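PDB 4GS1: DyP-type peroxidase from Thermobifida cellulosilytica, which probably uses a bound haem to reduce hydrogen peroxide while oxidising dyes and other substrates, as a member of the dye-decolorizing peroxidase family. Local coordinates for residues L26-A29 and R30-A33; A76-T79 and W80-A84; M249-D252 and E253-R256; D90-G94 and A95-G99. One frame throughout, in Å; residues are numbered along the deposited sequence.

Interaction 1 of 4, residues L26-A29 and R30-A33; sequences LDMA and RRRA
L26 meets R30 through the backbone at the C-terminal end of helix 21-30, where the last turn unwinds into the loop that leads on toward strand 50-58. The bond from R30 N to L26 O is weak, bent to 132° at the hydrogen, and the side chain of L26 turns instead to L26 of the second subunit. D27 supplies the firmer closure: R31 N donates to D27 O at 3.0 Å, with 147° at the hydrogen, although R31 is already the first residue to leave helical backbone angles. The D27 carboxylate forms a salt bridge with R30, but the modelled approach is too tight for its detail to be trusted. The other carboxylate oxygen, OD2, packs 3.7 Å from R31 CD and has R46 as its salt-bridge partner. With CG wedged between its own backbone N and carbonyl carbon (chi1 68°), the R31 chain folds back over the helix end, and R31 CG comes 3.1 Å from D27 O. M28 is bent at chi2 and chi3 and runs alongside R31 in the same direction, while its carbonyl accepts a hydrogen bond from S104 OG, to which R31 NH1 also bonds weakly. A29 adds a backbone hydrogen bond to A103, so the helix end is tied to the loop before strand 106-111. Replacing R31 with an alanine would probably leave the thioether of M28 without its lateral neighbour and D27 with less positive charge nearby. That thioether touches the guanidinium at M28 SD to R31 NH1, 3.7 Å apart.

Interaction 2 of 4, residues A76-T79 and W80-A84; sequences ALRT and WAEHA
W80 N donates to A76 O at 2.9 Å and 173°, the straightest of four consecutive i to i+4 backbone bonds across this part of helix 66-90. E82 N to R78 O, also 2.9 Å, and H83 N to T79 O, 3.0 Å, follow the same pattern, as does A81 N to L77 O. Beyond the backbone, R78 and E82 are joined through water: R78 NH1 donates to it at 2.7 Å, in the plane of the guanidinium, and the water donates to E82 OE1. The two chains lie side by side, and the direct touch is between a methylene and a carboxylate oxygen, R78 CD to E82 OE2 at 3.4 Å. A leucine in place of R78 would probably leave that water without its donor and E82 without the nearby positive charge. T79 and H83 also run alongside each other. Because T79 CG2 stands anti to the backbone N (chi1, measured to OG1, is -62°), the methyl reaches H83 CD2 at 3.9 Å, whereas T79 OG1 bonds back to T75 O and H83 ND1 bonds to E167. The W80 indole takes A76 over one face: A76 O sits 3.2 Å above its plane, offset toward the rim, and A76 CB lies 4.3 Å from W80 CZ3. W80 NE1 is held by L168 O, and the ring also packs on I109 and L151. This is an amphipathic helix of the ferredoxin-like N-terminal half, its W80 side laid on the antiparallel sheet and its E82 side turned toward solvent, with R78 partly covered by Y387.

Interaction 3 of 4, residues M249-D252 and E253-R256; sequences MLLD and EWRR
The guanidinium of R255 lies flat over the first turn of helix 251-256, with L251 O 3.5 Å above the centre of one face. D252 N also lies over a face, and L251 CB comes 3.6 Å from R255 NH2. The fold that brings the group back is at chi3 (-57°), in an otherwise extended chain. That carbonyl is already used in the helix, accepting R255 N at 2.9 Å. The W254 ring is approached obliquely by L251 CD2, 4.4 Å from W254 CD1. Y368 meets this indole edge-to-face, R262 makes a cation-pi contact and M203 O accepts from NE1. W254 N bonds to L250 O, and L250 is both the N-cap residue and the centre of an inverse gamma turn; M249, just before it, touches the haem. The D252 carboxylate and R255 guanidinium planes stand 79° apart, and their salt bridge, D252 OD2 to R255 NH1, is long at 3.9 Å. Water spans it, donating to D252 OD2 at 2.7 Å and accepting from R255 NH1. The pairing of charges is therefore probably modest in strength and helped by the water, whereas the buried indole, about 7 Å from the haem, is fixed by directional contacts.

Interaction 4 of 4, residues D90-G94 and A95-G99; sequences DGPEG and AASAG
Van der Waals contact between the P92 ring and the S97 side chain comes first: the proline ring carbon P92 CB lies 3.3 Å from S97 OG and 4.1 Å from S97 CB. The serine hydroxyl is directed there because OG lies between its own backbone N and carbonyl carbon (chi1 59°). Both residues also rest on A163 of helix 158-172.

Water-mediated bonding joins the two halves. One water donates toward P92 O at 3.0 Å and G94 O at 2.6 Å, and lies 3.1 Å from S97 OG; counting further acceptors around it, the water has more in reach than protons to give, so its donations are probably shared. This water links three points around the bend.

Backbone bonding is local, with A98 N donating to A95 O at 3.0 Å. At the start of the loop, G91 has a positive phi of 80°, and a side chain there would be jammed against the carbonyl of D90. A95, A96 and A98 pack against the second subunit. What results is a type I beta turn from A95 to A98, set in the water-bridged loop that follows helix 66-90 at the subunit interface.

How the interactions relate
Interactions 1, 2 and 4 follow one another in the N-terminal half, while interaction 3 lies in the C-terminal half, its centre about 42 Å from that of interaction 2. Interaction 2 lies within a long helix against the sheet, and interaction 4 occupies the loop that this helix runs into. R32 of interaction 1 packs on D90 and G91 of interaction 4. Interaction 4 is the surface contact; the other three are partly buried, each with exposed charge. Interactions 2 and 3 both bridge opposite charges through water, interaction 4 links neutral polar atoms that way, and interaction 1 brings charges together, though the D27-R30 pairing is uncertain in detail. Interactions 1, 3 and 4 touch the second subunit.

Interaction 1 of 4, residues L26-A29 and R30-A33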
ATOM      1  N   LEU B  26     -10.397   6.598  16.975  1.00 18.75           N
ATOM      2  CA  LEU B  26     -10.679   5.163  16.886  1.00 18.91           C
ATOM      3  C   LEU B  26     -11.939   4.832  16.083  1.00 21.44           C
ATOM      4  O   LEU B  26     -12.171   3.665  15.750  1.00 19.46           O
ATOM      5  CB  LEU B  26     -10.786   4.545  18.288  1.00 21.48           C
ATOM      6  CG  LEU B  26      -9.461   4.310  19.004  1.00 27.76           C
ATOM      7  CD1 LEU B  26      -9.699   3.723  20.383  1.00 31.97           C
ATOM      8  CD2 LEU B  26      -8.572   3.382  18.188  1.00 30.99           C
ATOM      9  N   ASP B  27     -12.738   5.849  15.769  1.00 20.63           N
ATOM     10  CA  ASP B  27     -14.077   5.623  15.221  1.00 22.32           C
ATOM     11  C   ASP B  27     -14.098   4.924  13.860  1.00 21.63           C
ATOM     12  O   ASP B  27     -14.913   4.029  13.640  1.00 20.49           O
ATOM     13  CB  ASP B  27     -14.865   6.932  15.142  1.00 24.40           C
ATOM     14  CG  ASP B  27     -16.357   6.701  15.017  1.00 39.75           C
ATOM     15  OD1 ASP B  27     -16.881   5.821  15.730  1.00 40.20           O
ATOM     16  OD2 ASP B  27     -17.006   7.392  14.205  1.00 43.64           O
ATOM     17  N   MET B  28     -13.222   5.327  12.944  1.00 18.00           N
ATOM     18  CA  MET B  28     -13.250   4.746  11.607  1.00 16.43           C
ATOM     19  C   MET B  28     -12.856   3.268  11.625  1.00 16.40           C
ATOM     20  O   MET B  28     -13.386   2.464  10.859  1.00 17.93           O
ATOM     21  CB  MET B  28     -12.361   5.543  10.638  1.00 17.51           C
ATOM     22  CG  MET B  28     -12.921   6.915  10.252  1.00 23.86           C
ATOM     23  SD  MET B  28     -14.522   6.825   9.408  1.00 22.04           S
ATOM     24  CE  MET B  28     -14.038   6.103   7.840  1.00 18.76           C
ATOM     25  N   ALA B  29     -11.933   2.907  12.511  1.00 18.14           N
ATOM     26  CA  ALA B  29     -11.489   1.524  12.604  1.00 16.34           C
ATOM     27  C   ALA B  29     -12.547   0.663  13.280  1.00 18.09           C
ATOM     28  O   ALA B  29     -12.673  -0.526  12.987  1.00 18.67           O
ATOM     29  CB  ALA B  29     -10.174   1.441  13.364  1.00 19.39           C
ATOM     30  N   ARG B  30     -13.320   1.277  14.172  1.00 17.44           N
ATOM     31  CA  ARG B  30     -14.246   0.544  15.035  1.00 21.16           C
ATOM     32  C   ARG B  30     -15.619   0.275  14.402  1.00 20.81           C
ATOM     33  O   ARG B  30     -16.219  -0.785  14.620  1.00 24.05           O
ATOM     34  CB  ARG B  30     -14.414   1.304  16.362  1.00 25.56           C
ATOM     35  CG  ARG B  30     -15.709   1.016  17.099  1.00 35.94           C
ATOM     36  CD  ARG B  30     -15.919   1.961  18.286  1.00 45.99           C
ATOM     37  NE  ARG B  30     -16.465   3.262  17.895  1.00 47.86           N
ATOM     38  CZ  ARG B  30     -17.736   3.474  17.557  1.00 53.01           C
ATOM     39  NH1 ARG B  30     -18.602   2.470  17.536  1.00 49.75           N
ATOM     40  NH2 ARG B  30     -18.142   4.692  17.228  1.00 60.03           N
ATOM     41  N   ARG B  31     -16.108   1.224  13.609  1.00 18.41           N
ATOM     42  CA  ARG B  31     -17.496   1.193  13.139  1.00 20.56           C
ATOM     43  C   ARG B  31     -17.699   0.403  11.852  1.00 21.72           C
ATOM     44  O   ARG B  31     -16.754   0.206  11.082  1.00 20.02           O
ATOM     45  CB  ARG B  31     -17.981   2.619  12.897  1.00 26.38           C
ATOM     46  CG  ARG B  31     -17.265   3.277  11.728  1.00 30.18           C
ATOM     47  CD  ARG B  31     -17.546   4.770  11.630  1.00 42.65           C
ATOM     48  NE  ARG B  31     -18.680   5.069  10.759  1.00 53.81           N
ATOM     49  CZ  ARG B  31     -18.632   5.055   9.428  1.00 53.91           C
ATOM     50  NH1 ARG B  31     -17.507   4.737   8.795  1.00 33.26           N
ATOM     51  NH2 ARG B  31     -19.718   5.350   8.727  1.00 59.10           N
ATOM     52  N   ARG B  32     -18.942  -0.019  11.614  1.00 22.40           N
ATOM     53  CA  ARG B  32     -19.339  -0.545  10.311  1.00 22.80           C
ATOM     54  C   ARG B  32     -19.694   0.619   9.396  1.00 27.05           C
ATOM     55  O   ARG B  32     -20.164   1.654   9.861  1.00 27.06           O
ATOM     56  CB  ARG B  32     -20.561  -1.452  10.446  1.00 24.08           C
ATOM     57  CG  ARG B  32     -20.402  -2.567  11.456  1.00 31.18           C
ATOM     58  CD  ARG B  32     -20.597  -3.931  10.816  1.00 38.81           C
ATOM     59  NE  ARG B  32     -20.328  -5.017  11.759  1.00 42.56           N
ATOM     60  CZ  ARG B  32     -19.389  -5.947  11.603  1.00 41.95           C
ATOM     61  NH1 ARG B  32     -18.618  -5.954  10.521  1.00 31.58           N
ATOM     62  NH2 ARG B  32     -19.230  -6.885  12.533  1.00 40.50           N
ATOM     63  N   ALA B  33     -19.477   0.460   8.095  1.00 20.04           N
ATOM     64  CA  ALA B  33     -19.942   1.467   7.144  1.00 21.30           C
ATOM     65  C   ALA B  33     -21.472   1.466   7.113  1.00 27.53           C
ATOM     66  O   ALA B  33     -22.103   0.482   7.500  1.00 27.43           O
ATOM     67  CB  ALA B  33     -19.378   1.197   5.757  1.00 23.26           C
TER

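Interaction 2 of 4, residues A76-T79 and W80-A84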
ATOM      1  N   ALA B  76     -21.980 -11.990 -12.383  1.00 22.99           N
ATOM      2  CA  ALA B  76     -20.968 -11.230 -11.659  1.00 22.24           C
ATOM      3  C   ALA B  76     -21.603 -10.203 -10.728  1.00 22.34           C
ATOM      4  O   ALA B  76     -21.248 -10.114  -9.548  1.00 20.60           O
ATOM      5  CB  ALA B  76     -20.021 -10.542 -12.637  1.00 22.03           C
ATOM      6  N   LEU B  77     -22.526  -9.415 -11.264  1.00 21.95           N
ATOM      7  CA  LEU B  77     -23.149  -8.346 -10.482  1.00 20.30           C
ATOM      8  C   LEU B  77     -23.927  -8.876  -9.270  1.00 19.35           C
ATOM      9  O   LEU B  77     -23.838  -8.310  -8.172  1.00 19.84           O
ATOM     10  CB  LEU B  77     -24.042  -7.476 -11.375  1.00 22.05           C
ATOM     11  CG  LEU B  77     -23.318  -6.630 -12.433  1.00 19.82           C
ATOM     12  CD1 LEU B  77     -24.302  -6.114 -13.465  1.00 23.77           C
ATOM     13  CD2 LEU B  77     -22.581  -5.454 -11.803  1.00 18.53           C
ATOM     14  N   ARG B  78     -24.677  -9.959  -9.460  1.00 19.14           N
ATOM     15  CA  ARG B  78     -25.414 -10.570  -8.349  1.00 20.99           C
ATOM     16  C   ARG B  78     -24.470 -11.139  -7.299  1.00 24.21           C
ATOM     17  O   ARG B  78     -24.676 -10.954  -6.100  1.00 22.53           O
ATOM     18  CB  ARG B  78     -26.364 -11.676  -8.830  1.00 23.03           C
ATOM     19  CG  ARG B  78     -27.225 -12.247  -7.689  1.00 23.36           C
ATOM     20  CD  ARG B  78     -27.786 -13.643  -7.978  1.00 38.34           C
ATOM     21  NE  ARG B  78     -27.986 -13.889  -9.403  1.00 43.23           N
ATOM     22  CZ  ARG B  78     -27.240 -14.720 -10.125  1.00 47.00           C
ATOM     23  NH1 ARG B  78     -26.251 -15.399  -9.555  1.00 44.43           N
ATOM     24  NH2 ARG B  78     -27.485 -14.876 -11.418  1.00 46.51           N
ATOM     25  N   THR B  79     -23.434 -11.834  -7.751  1.00 20.41           N
ATOM     26  CA  THR B  79     -22.477 -12.439  -6.837  1.00 19.43           C
ATOM     27  C   THR B  79     -21.777 -11.389  -5.977  1.00 20.42           C
ATOM     28  O   THR B  79     -21.694 -11.537  -4.755  1.00 22.17           O
ATOM     29  CB  THR B  79     -21.450 -13.294  -7.600  1.00 24.12           C
ATOM     30  OG1 THR B  79     -22.137 -14.362  -8.266  1.00 24.29           O
ATOM     31  CG2 THR B  79     -20.418 -13.874  -6.650  1.00 24.55           C
ATOM     32  N   TRP B  80     -21.281 -10.327  -6.606  1.00 17.72           N
ATOM     33  CA  TRP B  80     -20.632  -9.257  -5.848  1.00 15.06           C
ATOM     34  C   TRP B  80     -21.614  -8.597  -4.881  1.00 19.71           C
ATOM     35  O   TRP B  80     -21.246  -8.249  -3.761  1.00 20.74           O
ATOM     36  CB  TRP B  80     -20.037  -8.199  -6.779  1.00 17.08           C
ATOM     37  CG  TRP B  80     -18.786  -8.625  -7.517  1.00 16.67           C
ATOM     38  CD1 TRP B  80     -17.829  -9.517  -7.097  1.00 16.37           C
ATOM     39  CD2 TRP B  80     -18.363  -8.153  -8.798  1.00 16.05           C
ATOM     40  NE1 TRP B  80     -16.836  -9.623  -8.054  1.00 16.10           N
ATOM     41  CE2 TRP B  80     -17.142  -8.794  -9.105  1.00 16.26           C
ATOM     42  CE3 TRP B  80     -18.891  -7.237  -9.717  1.00 18.29           C
ATOM     43  CZ2 TRP B  80     -16.447  -8.553 -10.299  1.00 16.34           C
ATOM     44  CZ3 TRP B  80     -18.207  -7.004 -10.899  1.00 19.23           C
ATOM     45  CH2 TRP B  80     -16.999  -7.665 -11.182  1.00 18.02           C
ATOM     46  N   ALA B  81     -22.863  -8.426  -5.303  1.00 21.46           N
ATOM     47  CA  ALA B  81     -23.857  -7.810  -4.425  1.00 23.67           C
ATOM     48  C   ALA B  81     -24.137  -8.693  -3.211  1.00 22.78           C
ATOM     49  O   ALA B  81     -24.280  -8.192  -2.092  1.00 22.07           O
ATOM     50  CB  ALA B  81     -25.140  -7.517  -5.179  1.00 22.63           C
ATOM     51  N   GLU B  82     -24.212 -10.004  -3.428  1.00 20.74           N
ATOM     52  CA  GLU B  82     -24.413 -10.942  -2.322  1.00 21.93           C
ATOM     53  C   GLU B  82     -23.264 -10.901  -1.320  1.00 26.07           C
ATOM     54  O   GLU B  82     -23.481 -10.887  -0.104  1.00 24.66           O
ATOM     55  CB  GLU B  82     -24.607 -12.367  -2.849  1.00 21.78           C
ATOM     56  CG  GLU B  82     -25.922 -12.562  -3.581  1.00 26.47           C
ATOM     57  CD  GLU B  82     -26.005 -13.891  -4.303  1.00 37.06           C
ATOM     58  OE1 GLU B  82     -24.959 -14.562  -4.451  1.00 40.12           O
ATOM     59  OE2 GLU B  82     -27.120 -14.258  -4.736  1.00 35.84           O
ATOM     60  N   HIS B  83     -22.039 -10.894  -1.828  1.00 23.68           N
ATOM     61  CA  HIS B  83     -20.877 -10.828  -0.949  1.00 20.21           C
ATOM     62  C   HIS B  83     -20.767  -9.470  -0.260  1.00 23.45           C
ATOM     63  O   HIS B  83     -20.371  -9.396   0.903  1.00 26.07           O
ATOM     64  CB  HIS B  83     -19.594 -11.154  -1.721  1.00 24.46           C
ATOM     65  CG  HIS B  83     -19.448 -12.608  -2.048  1.00 30.39           C
ATOM     66  ND1 HIS B  83     -18.415 -13.382  -1.564  1.00 41.17           N
ATOM     67  CD2 HIS B  83     -20.218 -13.434  -2.798  1.00 29.26           C
ATOM     68  CE1 HIS B  83     -18.546 -14.618  -2.012  1.00 38.92           C
ATOM     69  NE2 HIS B  83     -19.632 -14.678  -2.762  1.00 34.74           N
ATOM     70  N   ALA B  84     -21.112  -8.399  -0.969  1.00 20.48           N
ATOM     71  CA  ALA B  84     -21.046  -7.068  -0.374  1.00 20.67           C
ATOM     72  C   ALA B  84     -21.990  -6.992   0.819  1.00 23.66           C
ATOM     73  O   ALA B  84     -21.667  -6.400   1.844  1.00 23.09           O
ATOM     74  CB  ALA B  84     -21.393  -6.006  -1.395  1.00 20.80           C
TER
HETATM   75  O   HOH W   1     -25.175 -15.751  -7.056  1.00 49.00           O

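Interaction 3 of 4, residues M249-D252 and E253-R256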
ATOM      1  N   MET B 249       2.606  11.938 -10.293  1.00 12.97           N
ATOM      2  CA  MET B 249       3.187  13.221  -9.913  1.00 11.61           C
ATOM      3  C   MET B 249       4.673  13.252 -10.218  1.00 13.98           C
ATOM      4  O   MET B 249       5.406  12.319  -9.873  1.00 17.50           O
ATOM      5  CB  MET B 249       2.976  13.470  -8.418  1.00 12.52           C
ATOM      6  CG  MET B 249       1.539  13.847  -8.043  1.00 11.58           C
ATOM      7  SD  MET B 249       1.349  13.715  -6.245  1.00 14.13           S
ATOM      8  CE  MET B 249      -0.152  14.670  -5.993  1.00 14.25           C
ATOM      9  N   LEU B 250       5.121  14.325 -10.867  1.00 11.38           N
ATOM     10  CA  LEU B 250       6.536  14.471 -11.189  1.00 12.09           C
ATOM     11  C   LEU B 250       7.194  15.103  -9.977  1.00 18.37           C
ATOM     12  O   LEU B 250       7.472  16.303  -9.959  1.00 15.87           O
ATOM     13  CB  LEU B 250       6.729  15.334 -12.452  1.00 14.61           C
ATOM     14  CG  LEU B 250       6.592  14.624 -13.810  1.00 18.80           C
ATOM     15  CD1 LEU B 250       5.281  13.902 -13.964  1.00 26.12           C
ATOM     16  CD2 LEU B 250       6.785  15.589 -14.978  1.00 19.18           C
ATOM     17  N   LEU B 251       7.417  14.289  -8.950  1.00 15.94           N
ATOM     18  CA  LEU B 251       7.853  14.791  -7.652  1.00 16.40           C
ATOM     19  C   LEU B 251       9.284  15.323  -7.648  1.00 17.45           C
ATOM     20  O   LEU B 251       9.608  16.209  -6.860  1.00 18.24           O
ATOM     21  CB  LEU B 251       7.662  13.716  -6.564  1.00 13.81           C
ATOM     22  CG  LEU B 251       6.211  13.377  -6.195  1.00 17.59           C
ATOM     23  CD1 LEU B 251       6.155  12.247  -5.165  1.00 20.68           C
ATOM     24  CD2 LEU B 251       5.487  14.605  -5.662  1.00 16.19           C
ATOM     25  N   ASP B 252      10.132  14.783  -8.525  1.00 16.05           N
ATOM     26  CA  ASP B 252      11.500  15.272  -8.677  1.00 21.21           C
ATOM     27  C   ASP B 252      11.480  16.721  -9.164  1.00 23.03           C
ATOM     28  O   ASP B 252      12.174  17.586  -8.621  1.00 22.05           O
ATOM     29  CB  ASP B 252      12.249  14.385  -9.672  1.00 26.54           C
ATOM     30  CG  ASP B 252      13.747  14.467  -9.523  1.00 53.93           C
ATOM     31  OD1 ASP B 252      14.359  15.357 -10.150  1.00 58.40           O
ATOM     32  OD2 ASP B 252      14.316  13.630  -8.791  1.00 68.39           O
ATOM     33  N   GLU B 253      10.670  16.987 -10.182  1.00 16.93           N
ATOM     34  CA  GLU B 253      10.519  18.345 -10.690  1.00 19.19           C
ATOM     35  C   GLU B 253       9.853  19.264  -9.670  1.00 17.86           C
ATOM     36  O   GLU B 253      10.237  20.423  -9.514  1.00 19.21           O
ATOM     37  CB  GLU B 253       9.684  18.333 -11.978  1.00 23.30           C
ATOM     38  CG  GLU B 253      10.235  17.436 -13.090  1.00 25.62           C
ATOM     39  CD  GLU B 253      11.404  18.060 -13.800  1.00 48.72           C
ATOM     40  OE1 GLU B 253      11.745  17.599 -14.911  1.00 63.09           O
ATOM     41  OE2 GLU B 253      11.984  19.014 -13.241  1.00 39.70           O
ATOM     42  N   TRP B 254       8.833  18.739  -8.999  1.00 15.15           N
ATOM     43  CA  TRP B 254       8.080  19.493  -8.001  1.00 16.50           C
ATOM     44  C   TRP B 254       8.978  19.966  -6.864  1.00 17.95           C
ATOM     45  O   TRP B 254       8.883  21.116  -6.422  1.00 18.35           O
ATOM     46  CB  TRP B 254       6.961  18.604  -7.461  1.00 13.89           C
ATOM     47  CG  TRP B 254       6.058  19.249  -6.452  1.00 13.27           C
ATOM     48  CD1 TRP B 254       5.966  18.957  -5.115  1.00 15.96           C
ATOM     49  CD2 TRP B 254       5.096  20.273  -6.706  1.00 14.36           C
ATOM     50  NE1 TRP B 254       5.001  19.744  -4.525  1.00 15.42           N
ATOM     51  CE2 TRP B 254       4.463  20.573  -5.482  1.00 13.76           C
ATOM     52  CE3 TRP B 254       4.722  20.985  -7.850  1.00 13.98           C
ATOM     53  CZ2 TRP B 254       3.463  21.543  -5.374  1.00 16.16           C
ATOM     54  CZ3 TRP B 254       3.718  21.944  -7.743  1.00 16.52           C
ATOM     55  CH2 TRP B 254       3.104  22.210  -6.514  1.00 14.76           C
ATOM     56  N   ARG B 255       9.865  19.090  -6.399  1.00 17.05           N
ATOM     57  CA  ARG B 255      10.771  19.457  -5.305  1.00 19.50           C
ATOM     58  C   ARG B 255      11.750  20.592  -5.642  1.00 22.93           C
ATOM     59  O   ARG B 255      12.252  21.264  -4.739  1.00 25.49           O
ATOM     60  CB  ARG B 255      11.524  18.226  -4.770  1.00 26.02           C
ATOM     61  CG  ARG B 255      10.704  17.388  -3.795  1.00 30.64           C
ATOM     62  CD  ARG B 255      11.551  16.283  -3.154  1.00 37.68           C
ATOM     63  NE  ARG B 255      12.150  15.416  -4.164  1.00 39.51           N
ATOM     64  CZ  ARG B 255      11.582  14.306  -4.627  1.00 37.03           C
ATOM     65  NH1 ARG B 255      12.202  13.576  -5.549  1.00 38.30           N
ATOM     66  NH2 ARG B 255      10.397  13.922  -4.165  1.00 35.66           N
ATOM     67  N   ARG B 256      12.013  20.815  -6.928  1.00 21.47           N
ATOM     68  CA  ARG B 256      12.890  21.914  -7.339  1.00 22.87           C
ATOM     69  C   ARG B 256      12.281  23.285  -7.050  1.00 23.59           C
ATOM     70  O   ARG B 256      13.006  24.267  -6.886  1.00 26.63           O
ATOM     71  CB  ARG B 256      13.204  21.831  -8.835  1.00 24.51           C
ATOM     72  CG  ARG B 256      13.945  20.586  -9.280  1.00 30.62           C
ATOM     73  CD  ARG B 256      14.099  20.601 -10.799  1.00 43.45           C
ATOM     74  NE  ARG B 256      14.864  21.759 -11.257  1.00 60.25           N
ATOM     75  CZ  ARG B 256      15.979  21.683 -11.977  1.00 64.84           C
ATOM     76  NH1 ARG B 256      16.459  20.501 -12.336  1.00 70.26           N
ATOM     77  NH2 ARG B 256      16.611  22.789 -12.343  1.00 61.13           N
TER
HETATM   78  O   HOH W   2      15.011  13.714  -6.195  1.00 42.96           O

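Interaction 4 of 4, residues D90-G94 and A95-G99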
ATOM      1  N   ASP B  90     -20.857  -8.541   8.249  1.00 29.95           N
ATOM      2  CA  ASP B  90     -20.064  -9.466   9.064  1.00 28.47           C
ATOM      3  C   ASP B  90     -18.547  -9.392   8.861  1.00 27.69           C
ATOM      4  O   ASP B  90     -17.794 -10.031   9.597  1.00 32.18           O
ATOM      5  CB  ASP B  90     -20.504 -10.913   8.797  1.00 29.82           C
ATOM      6  CG  ASP B  90     -21.937 -11.178   9.204  1.00 39.52           C
ATOM      7  OD1 ASP B  90     -22.563 -12.064   8.587  1.00 45.17           O
ATOM      8  OD2 ASP B  90     -22.432 -10.510  10.132  1.00 41.30           O
ATOM      9  N   GLY B  91     -18.100  -8.643   7.858  1.00 25.66           N
ATOM     10  CA  GLY B  91     -16.685  -8.624   7.526  1.00 20.14           C
ATOM     11  C   GLY B  91     -16.280  -9.830   6.696  1.00 23.10           C
ATOM     12  O   GLY B  91     -17.108 -10.691   6.397  1.00 24.64           O
ATOM     13  N   PRO B  92     -14.997  -9.904   6.307  1.00 21.17           N
ATOM     14  CA  PRO B  92     -14.518 -11.001   5.455  1.00 19.79           C
ATOM     15  C   PRO B  92     -14.518 -12.368   6.136  1.00 25.48           C
ATOM     16  O   PRO B  92     -14.332 -12.452   7.351  1.00 25.94           O
ATOM     17  CB  PRO B  92     -13.079 -10.584   5.122  1.00 19.70           C
ATOM     18  CG  PRO B  92     -13.080  -9.066   5.286  1.00 17.12           C
ATOM     19  CD  PRO B  92     -13.989  -8.843   6.467  1.00 21.37           C
ATOM     20  N   GLU B  93     -14.696 -13.417   5.334  1.00 29.14           N
ATOM     21  CA  GLU B  93     -14.756 -14.803   5.805  1.00 34.71           C
ATOM     22  C   GLU B  93     -13.421 -15.344   6.327  1.00 34.66           C
ATOM     23  O   GLU B  93     -13.380 -16.042   7.344  1.00 36.05           O
ATOM     24  CB  GLU B  93     -15.272 -15.703   4.665  1.00 41.48           C
ATOM     25  CG  GLU B  93     -15.553 -17.160   5.042  1.00 54.64           C
ATOM     26  CD  GLU B  93     -14.305 -18.034   5.080  1.00 70.49           C
ATOM     27  OE1 GLU B  93     -13.430 -17.882   4.196  1.00 73.14           O
ATOM     28  OE2 GLU B  93     -14.196 -18.871   6.002  1.00 76.55           O
ATOM     29  N   GLY B  94     -12.335 -15.027   5.633  1.00 33.35           N
ATOM     30  CA  GLY B  94     -11.060 -15.691   5.874  1.00 44.17           C
ATOM     31  C   GLY B  94     -10.474 -15.661   7.278  1.00 41.59           C
ATOM     32  O   GLY B  94     -10.928 -14.915   8.144  1.00 40.86           O
ATOM     33  N   ALA B  95      -9.452 -16.485   7.504  1.00 33.43           N
ATOM     34  CA  ALA B  95      -8.688 -16.413   8.742  1.00 26.85           C
ATOM     35  C   ALA B  95      -7.789 -15.186   8.705  1.00 21.25           C
ATOM     36  O   ALA B  95      -7.369 -14.689   9.746  1.00 26.41           O
ATOM     37  CB  ALA B  95      -7.861 -17.679   8.948  1.00 24.28           C
ATOM     38  N   ALA B  96      -7.495 -14.701   7.503  1.00 23.40           N
ATOM     39  CA  ALA B  96      -6.607 -13.550   7.330  1.00 22.43           C
ATOM     40  C   ALA B  96      -7.110 -12.304   8.063  1.00 23.79           C
ATOM     41  O   ALA B  96      -6.310 -11.493   8.540  1.00 26.74           O
ATOM     42  CB  ALA B  96      -6.403 -13.249   5.856  1.00 27.18           C
ATOM     43  N   SER B  97      -8.429 -12.151   8.142  1.00 23.94           N
ATOM     44  CA  SER B  97      -9.011 -10.994   8.825  1.00 31.43           C
ATOM     45  C   SER B  97      -9.554 -11.323  10.220  1.00 28.67           C
ATOM     46  O   SER B  97     -10.266 -10.516  10.818  1.00 23.95           O
ATOM     47  CB  SER B  97     -10.101 -10.346   7.967  1.00 33.85           C
ATOM     48  OG  SER B  97     -11.127 -11.267   7.671  1.00 41.02           O
ATOM     49  N   ALA B  98      -9.210 -12.496  10.748  1.00 23.31           N
ATOM     50  CA  ALA B  98      -9.636 -12.860  12.100  1.00 23.59           C
ATOM     51  C   ALA B  98      -9.084 -11.885  13.143  1.00 21.68           C
ATOM     52  O   ALA B  98      -7.940 -11.428  13.034  1.00 23.70           O
ATOM     53  CB  ALA B  98      -9.210 -14.286  12.426  1.00 25.44           C
ATOM     54  N   GLY B  99      -9.899 -11.567  14.149  1.00 19.94           N
ATOM     55  CA  GLY B  99      -9.463 -10.706  15.236  1.00 20.60           C
ATOM     56  C   GLY B  99      -9.386  -9.231  14.887  1.00 21.19           C
ATOM     57  O   GLY B  99      -8.801  -8.445  15.639  1.00 23.13           O
TER
HETATM   58  O   HOH W   3     -12.484 -13.288   9.538  1.00 40.42           O